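Local coordinates for protein nigerythrin (Desulfovibrio vulgaris subsp. vulgaris, PDB 1YUZ) that reduces hydrogen peroxide with electrons from NADH in vitro, using a rubredoxin-like iron centre and a hemerythrin-like diiron centre, at residues 173-178 and 196-201. Residues are numbered along the deposited sequence; the frame is centred on the assembly and turned at random. Where two conformers were deposited one is given.
Sequences LCPICG and KDTFTA. With FE (Fe (III) ion), chain H.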
loop_
_atom_site.group_PDB
_atom_site.type_symbol
_atom_site.label_atom_id
_atom_site.label_comp_id
_atom_site.label_asym_id
_atom_site.label_seq_id
_atom_site.Cartn_x
_atom_site.Cartn_y
_atom_site.Cartn_z
ATOM N N LEU B 173 7.386 2.933 17.683
ATOM C CA LEU B 173 8.172 1.853 17.108
ATOM C C LEU B 173 8.524 0.814 18.160
ATOM O O LEU B 173 8.980 1.145 19.256
ATOM C CB LEU B 173 9.465 2.410 16.511
ATOM C CG LEU B 173 10.462 1.386 15.959
ATOM C CD1 LEU B 173 9.858 0.678 14.758
ATOM C CD2 LEU B 173 11.743 2.092 15.555
ATOM N N CYS B 174 8.318 -0.450 17.817
ATOM C CA CYS B 174 8.634 -1.534 18.725
ATOM C C CYS B 174 10.143 -1.550 18.989
ATOM O O CYS B 174 10.934 -1.163 18.134
ATOM C CB CYS B 174 8.195 -2.853 18.102
ATOM S SG CYS B 174 8.577 -4.286 19.112
ATOM N N PRO B 175 10.560 -1.988 20.186
ATOM C CA PRO B 175 11.992 -2.032 20.511
ATOM C C PRO B 175 12.782 -3.113 19.772
ATOM O O PRO B 175 13.969 -2.933 19.491
ATOM C CB PRO B 175 12.002 -2.283 22.020
ATOM C CG PRO B 175 10.679 -1.795 22.478
ATOM C CD PRO B 175 9.747 -2.225 21.388
ATOM N N ILE B 176 12.133 -4.233 19.460
ATOM C CA ILE B 176 12.833 -5.341 18.812
ATOM C C ILE B 176 12.374 -5.777 17.423
ATOM O O ILE B 176 12.928 -6.715 16.852
ATOM C CB ILE B 176 12.850 -6.579 19.731
ATOM C CG1 ILE B 176 11.421 -7.052 20.006
ATOM C CG2 ILE B 176 13.570 -6.238 21.035
ATOM C CD1 ILE B 176 11.358 -8.368 20.760
ATOM N N CYS B 177 11.349 -5.133 16.884
ATOM C CA CYS B 177 10.921 -5.461 15.533
ATOM C C CYS B 177 10.504 -4.155 14.876
ATOM O O CYS B 177 10.486 -3.109 15.529
ATOM C CB CYS B 177 9.797 -6.512 15.519
ATOM S SG CYS B 177 8.104 -5.942 15.739
ATOM N N GLY B 178 10.183 -4.208 13.594
ATOM C CA GLY B 178 9.833 -2.993 12.888
ATOM C C GLY B 178 8.412 -2.482 12.991
ATOM O O GLY B 178 8.056 -1.533 12.300
ATOM N N LYS B 196 3.387 -1.977 25.000
ATOM C CA LYS B 196 3.431 -0.617 24.481
ATOM C C LYS B 196 4.453 0.255 25.199
ATOM O O LYS B 196 5.189 1.008 24.564
ATOM C CB LYS B 196 2.054 0.046 24.596
ATOM C CG LYS B 196 2.079 1.542 24.301
ATOM C CD LYS B 196 0.718 2.188 24.494
ATOM C CE LYS B 196 0.780 3.686 24.229
ATOM N NZ LYS B 196 -0.544 4.344 24.414
ATOM N N ASP B 197 4.505 0.150 26.523
ATOM C CA ASP B 197 5.427 0.976 27.296
ATOM C C ASP B 197 6.905 0.796 26.945
ATOM O O ASP B 197 7.746 1.553 27.421
ATOM C CB ASP B 197 5.208 0.760 28.800
ATOM C CG ASP B 197 5.953 -0.440 29.336
ATOM O OD1 ASP B 197 5.811 -1.533 28.758
ATOM O OD2 ASP B 197 6.681 -0.289 30.344
ATOM N N THR B 198 7.223 -0.189 26.108
ATOM C CA THR B 198 8.614 -0.410 25.710
ATOM C C THR B 198 8.922 0.241 24.361
ATOM O O THR B 198 10.077 0.311 23.945
ATOM C CB THR B 198 8.952 -1.917 25.605
ATOM O OG1 THR B 198 8.229 -2.503 24.515
ATOM C CG2 THR B 198 8.586 -2.636 26.895
ATOM N N PHE B 199 7.884 0.721 23.687
ATOM C CA PHE B 199 8.038 1.357 22.381
ATOM C C PHE B 199 8.708 2.719 22.470
ATOM O O PHE B 199 8.711 3.358 23.522
ATOM C CB PHE B 199 6.672 1.546 21.721
ATOM C CG PHE B 199 6.120 0.309 21.071
ATOM C CD1 PHE B 199 5.992 -0.882 21.779
ATOM C CD2 PHE B 199 5.686 0.352 19.750
ATOM C CE1 PHE B 199 5.438 -2.009 21.181
ATOM C CE2 PHE B 199 5.131 -0.770 19.143
ATOM C CZ PHE B 199 5.007 -1.952 19.860
ATOM N N THR B 200 9.265 3.159 21.348
ATOM C CA THR B 200 9.904 4.465 21.269
ATOM C C THR B 200 9.008 5.343 20.412
ATOM O O THR B 200 8.604 4.954 19.314
ATOM C CB THR B 200 11.300 4.378 20.630
ATOM O OG1 THR B 200 12.183 3.691 21.523
ATOM C CG2 THR B 200 11.852 5.772 20.351
ATOM N N ALA B 201 8.690 6.525 20.924
ATOM C CA ALA B 201 7.823 7.459 20.228
ATOM C C ALA B 201 8.567 8.352 19.249
ATOM O O ALA B 201 9.659 8.843 19.536
ATOM C CB ALA B 201 7.073 8.320 21.241
HETATM FE FE FE H . 7.539 -5.983 17.956
#
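Phe199 lays its ring against the backbone of Cys174, the first cysteine of the CxxC knuckle in a rubredoxin-like domain, and the pair illustrates how an aromatic side chain can pack beside an iron-thiolate centre without binding the metal. The CA of Cys174 sits almost centrally over one face, 3.6 Å from the centroid of the Phe199 ring and 12° off its normal, a CH-pi contact. From there the cysteine side chain leads off toward the CZ side and away from the ring plane: Cys174 CB lies 3.8 Å from Phe199 CZ, while SG stands oblique to the ring, 4.8 Å from the centroid of Phe199, as a sulfur-aromatic contact. With SG anti to the backbone N (chi1 178°), the sulfur reaches the iron, where Cys174 SG to FE measures 2.3 Å; Cys177 on the same knuckle and Cys189 and Cys192 from the second one complete the tetrathiolate site. Within the first knuckle, Ile176 N donates to Cys174 SG at 3.6 Å, a usual length for an N-H...S bond, which probably helps to stabilise the negative charge on the thiolate, as in other rubredoxin-type sites. Pro175 CD comes obliquely to within 4.0 Å of Phe199 CD1, and the proline ring crosses the side chain of Thr198 at about a right angle. Phe186 meets the Phe199 ring edge-to-face, and Thr198 OG1 is hydrogen-bonded to the backbone O of Pro195. The backbones beside the ring pair in a short antiparallel sheet, where Leu173 and Thr200 form a hydrogen-bonded pair. Leu173 turns its side chain to helix 60-87 of the diiron domain, touching Ala71, Ala72 and Ile75. Leu173 N donates to Thr200 O and Thr200 N to Leu173 O, each at 2.9 Å.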